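Local structure of 4-carboxymuconolactone decarboxylase (4G9Q) at residues Val65-Arg76 and Gln236-Tyr247. The protein belongs to the carboxymuconolactone decarboxylase family, forms an all-alpha trimer, and may have peroxiredoxin-type or decarboxylase activity. Numbering follows the deposited sequence.
Sequences VWQRPGLNRRDR and QAAEVITHLAFY
R68 and R76 both bond the buried carboxylate of E239, a worked case of one acid shared by two arginines in a salt-bridge network. R68 approaches side-on, NE reaching OE1 of E239 at 2.9 Å and NH2 reaching OE2, both on syn lone pairs, with the guanidinium and carboxylate planes only 17° apart. Bends at chi3 of R68 (59°) and chi2 of E239 (-68°) bring the two groups together. R76 NH2 meets the same OE1 from above the carboxylate plane, 3.0 Å away, and a water donates to OE1 as well. The R76 chain runs extended from CG to NE, and its guanidinium also gives NH1 to H243 ND1 (3.1 Å), NE to L71 O and NH2 to R68 O, tying the turns of 65-71 to helix 234-248. A leucine in place of R76 would probably leave H243 ND1 and these two carbonyls without their donor and E239 with one charge partner fewer.

Accepting at ND1, H243 makes a T-shaped (edge-to-face) stack on W66, its CE1 3.5 Å from W66 CE2, while H243 NE2 is hydrogen-bonded to T80 OG1. In the indole plane, W66 NE1 donates to Y247 OH (2.9 Å), which also pairs with Y96, completing an aromatic cluster. V65 CG2 makes a CH-pi contact over the F246 ring, 3.6 Å from its centroid.

Within the all-helical subunit, the contact joins the link between helices 51-65 and 73-86 to helix 234-248, whose V240 packs on helix 200-213, and F246 meets Y183 of a second subunit edge-to-face.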
# COMPACT_ATOMS: atom_id res chain seq x y z
N VAL A 65 -4.91 24.10 -5.16
CA VAL A 65 -3.65 23.45 -4.76
C VAL A 65 -2.55 23.64 -5.81
O VAL A 65 -1.45 24.11 -5.49
CB VAL A 65 -3.85 21.94 -4.48
CG1 VAL A 65 -2.52 21.29 -4.03
CG2 VAL A 65 -4.91 21.76 -3.42
N TRP A 66 -2.87 23.28 -7.06
CA TRP A 66 -1.90 23.37 -8.16
C TRP A 66 -1.49 24.81 -8.46
O TRP A 66 -0.46 25.03 -9.10
CB TRP A 66 -2.44 22.69 -9.42
CG TRP A 66 -2.13 21.23 -9.49
CD1 TRP A 66 -2.88 20.20 -8.99
CD2 TRP A 66 -0.99 20.62 -10.10
NE1 TRP A 66 -2.27 19.00 -9.24
CE2 TRP A 66 -1.11 19.22 -9.93
CE3 TRP A 66 0.14 21.12 -10.78
CZ2 TRP A 66 -0.15 18.32 -10.41
CZ3 TRP A 66 1.09 20.22 -11.26
CH2 TRP A 66 0.93 18.83 -11.07
N GLN A 67 -2.29 25.76 -7.99
CA GLN A 67 -2.05 27.19 -8.23
C GLN A 67 -1.28 27.89 -7.11
O GLN A 67 -0.95 29.07 -7.23
CB GLN A 67 -3.37 27.93 -8.49
CG GLN A 67 -4.16 27.41 -9.69
CD GLN A 67 -3.31 27.22 -10.94
OE1 GLN A 67 -3.14 26.10 -11.42
NE2 GLN A 67 -2.77 28.32 -11.46
N ARG A 68 -0.98 27.16 -6.03
CA ARG A 68 -0.23 27.72 -4.91
C ARG A 68 1.20 28.02 -5.35
O ARG A 68 1.93 27.11 -5.75
CB ARG A 68 -0.23 26.78 -3.70
CG ARG A 68 -1.59 26.55 -3.07
CD ARG A 68 -1.49 25.60 -1.87
NE ARG A 68 -0.59 26.11 -0.84
CZ ARG A 68 -0.94 26.95 0.13
NH1 ARG A 68 -2.18 27.40 0.22
NH2 ARG A 68 -0.03 27.35 1.01
N PRO A 69 1.60 29.30 -5.29
CA PRO A 69 2.85 29.73 -5.95
C PRO A 69 4.15 29.33 -5.24
O PRO A 69 5.22 29.46 -5.84
CB PRO A 69 2.71 31.25 -5.98
CG PRO A 69 1.85 31.57 -4.82
CD PRO A 69 0.85 30.45 -4.74
N GLY A 70 4.06 28.86 -3.99
CA GLY A 70 5.24 28.47 -3.21
C GLY A 70 6.02 27.32 -3.81
O GLY A 70 7.21 27.15 -3.53
N LEU A 71 5.35 26.52 -4.63
CA LEU A 71 5.98 25.42 -5.34
C LEU A 71 5.45 25.45 -6.76
O LEU A 71 4.23 25.48 -6.97
CB LEU A 71 5.64 24.08 -4.66
CG LEU A 71 6.41 22.83 -5.10
CD1 LEU A 71 7.87 22.88 -4.62
CD2 LEU A 71 5.70 21.59 -4.56
N ASN A 72 6.36 25.48 -7.73
CA ASN A 72 5.96 25.68 -9.13
C ASN A 72 5.39 24.42 -9.77
O ASN A 72 5.46 23.34 -9.19
CB ASN A 72 7.09 26.34 -9.96
CG ASN A 72 8.28 25.42 -10.20
OD1 ASN A 72 8.19 24.20 -10.15
ND2 ASN A 72 9.43 26.03 -10.49
N ARG A 73 4.82 24.57 -10.97
CA ARG A 73 4.13 23.45 -11.62
C ARG A 73 5.08 22.31 -11.99
O ARG A 73 4.71 21.14 -11.93
CB ARG A 73 3.37 23.91 -12.86
CG ARG A 73 2.07 24.64 -12.58
CD ARG A 73 1.37 25.05 -13.88
NE ARG A 73 2.16 26.02 -14.65
CZ ARG A 73 2.68 25.81 -15.86
NH1 ARG A 73 2.49 24.66 -16.49
NH2 ARG A 73 3.38 26.77 -16.46
N ARG A 74 6.30 22.67 -12.38
CA ARG A 74 7.34 21.69 -12.71
C ARG A 74 7.62 20.79 -11.51
O ARG A 74 7.62 19.55 -11.63
CB ARG A 74 8.61 22.40 -13.20
CG ARG A 74 9.76 21.47 -13.62
CD ARG A 74 10.64 21.11 -12.44
NE ARG A 74 11.92 20.52 -12.84
CZ ARG A 74 12.91 20.25 -12.00
NH1 ARG A 74 12.78 20.52 -10.70
NH2 ARG A 74 14.04 19.72 -12.45
N ASP A 75 7.86 21.40 -10.35
CA ASP A 75 8.15 20.63 -9.13
C ASP A 75 6.94 19.83 -8.68
O ASP A 75 7.08 18.70 -8.24
CB ASP A 75 8.62 21.55 -8.00
CG ASP A 75 10.03 22.07 -8.20
OD1 ASP A 75 10.83 21.42 -8.90
OD2 ASP A 75 10.34 23.15 -7.65
N ARG A 76 5.75 20.42 -8.80
CA ARG A 76 4.51 19.70 -8.47
C ARG A 76 4.33 18.46 -9.35
O ARG A 76 3.87 17.42 -8.88
CB ARG A 76 3.29 20.61 -8.54
CG ARG A 76 3.18 21.55 -7.36
CD ARG A 76 1.95 22.46 -7.44
NE ARG A 76 2.12 23.54 -6.48
CZ ARG A 76 1.77 23.47 -5.20
NH1 ARG A 76 1.19 22.38 -4.71
NH2 ARG A 76 2.00 24.51 -4.40
N GLN A 236 8.98 25.20 0.36
CA GLN A 236 8.78 24.23 -0.72
C GLN A 236 8.44 22.86 -0.13
O GLN A 236 7.52 22.19 -0.60
CB GLN A 236 10.01 24.16 -1.63
CG GLN A 236 10.07 25.31 -2.65
CD GLN A 236 11.42 25.48 -3.32
OE1 GLN A 236 12.41 24.83 -2.97
NE2 GLN A 236 11.47 26.39 -4.29
N ALA A 237 9.18 22.45 0.90
CA ALA A 237 8.93 21.18 1.58
C ALA A 237 7.53 21.14 2.18
O ALA A 237 6.86 20.11 2.12
CB ALA A 237 9.99 20.91 2.65
N ALA A 238 7.10 22.26 2.75
CA ALA A 238 5.74 22.36 3.30
C ALA A 238 4.71 22.21 2.18
O ALA A 238 3.67 21.59 2.38
CB ALA A 238 5.56 23.68 4.04
N GLU A 239 5.00 22.79 1.02
CA GLU A 239 4.11 22.67 -0.14
C GLU A 239 4.06 21.24 -0.66
O GLU A 239 3.01 20.79 -1.13
CB GLU A 239 4.51 23.63 -1.27
CG GLU A 239 4.33 25.12 -0.95
CD GLU A 239 2.88 25.56 -0.81
OE1 GLU A 239 1.97 24.94 -1.42
OE2 GLU A 239 2.63 26.55 -0.09
N VAL A 240 5.19 20.53 -0.60
CA VAL A 240 5.25 19.12 -1.00
C VAL A 240 4.30 18.29 -0.13
O VAL A 240 3.47 17.53 -0.65
CB VAL A 240 6.70 18.55 -0.91
CG1 VAL A 240 6.71 17.04 -1.10
CG2 VAL A 240 7.60 19.22 -1.95
N ILE A 241 4.40 18.46 1.18
CA ILE A 241 3.53 17.76 2.12
C ILE A 241 2.06 18.12 1.85
O ILE A 241 1.20 17.25 1.86
CB ILE A 241 3.91 18.07 3.58
CG1 ILE A 241 5.33 17.56 3.86
CG2 ILE A 241 2.91 17.44 4.56
CD1 ILE A 241 5.92 18.00 5.20
N THR A 242 1.80 19.40 1.60
CA THR A 242 0.44 19.88 1.34
C THR A 242 -0.14 19.28 0.06
O THR A 242 -1.29 18.81 0.03
CB THR A 242 0.40 21.42 1.32
OG1 THR A 242 0.94 21.91 2.56
CG2 THR A 242 -1.02 21.94 1.14
N HIS A 243 0.66 19.28 -1.01
CA HIS A 243 0.27 18.69 -2.28
C HIS A 243 -0.08 17.20 -2.11
O HIS A 243 -1.08 16.71 -2.65
CB HIS A 243 1.41 18.88 -3.29
CG HIS A 243 1.03 18.57 -4.70
ND1 HIS A 243 0.44 19.50 -5.53
CD2 HIS A 243 1.20 17.46 -5.45
CE1 HIS A 243 0.24 18.96 -6.72
NE2 HIS A 243 0.69 17.72 -6.69
N LEU A 244 0.74 16.51 -1.32
CA LEU A 244 0.58 15.08 -1.11
C LEU A 244 -0.61 14.70 -0.23
O LEU A 244 -1.04 13.55 -0.26
CB LEU A 244 1.87 14.48 -0.56
CG LEU A 244 3.03 14.44 -1.57
CD1 LEU A 244 4.30 13.97 -0.88
CD2 LEU A 244 2.68 13.55 -2.76
N ALA A 245 -1.14 15.64 0.55
CA ALA A 245 -2.38 15.39 1.28
C ALA A 245 -3.49 14.98 0.31
O ALA A 245 -4.31 14.11 0.61
CB ALA A 245 -2.80 16.61 2.08
N PHE A 246 -3.49 15.60 -0.86
CA PHE A 246 -4.51 15.33 -1.87
C PHE A 246 -4.23 14.06 -2.65
O PHE A 246 -5.13 13.25 -2.85
CB PHE A 246 -4.67 16.54 -2.81
CG PHE A 246 -5.13 17.78 -2.09
CD1 PHE A 246 -6.49 18.12 -2.06
CD2 PHE A 246 -4.23 18.57 -1.39
CE1 PHE A 246 -6.92 19.24 -1.38
CE2 PHE A 246 -4.65 19.70 -0.70
CZ PHE A 246 -6.01 20.03 -0.69
N TYR A 247 -2.97 13.86 -3.05
CA TYR A 247 -2.60 12.70 -3.86
C TYR A 247 -2.36 11.42 -3.08
O TYR A 247 -2.54 10.33 -3.62
CB TYR A 247 -1.41 13.03 -4.77
CG TYR A 247 -1.84 13.88 -5.93
CD1 TYR A 247 -2.41 13.31 -7.07
CD2 TYR A 247 -1.72 15.28 -5.88
CE1 TYR A 247 -2.83 14.09 -8.14
CE2 TYR A 247 -2.14 16.07 -6.95
CZ TYR A 247 -2.69 15.48 -8.07
OH TYR A 247 -3.11 16.26 -9.12
O HOH W 1 2.01 28.96 -1.90
O HOH W 2 0.96 22.54 -1.87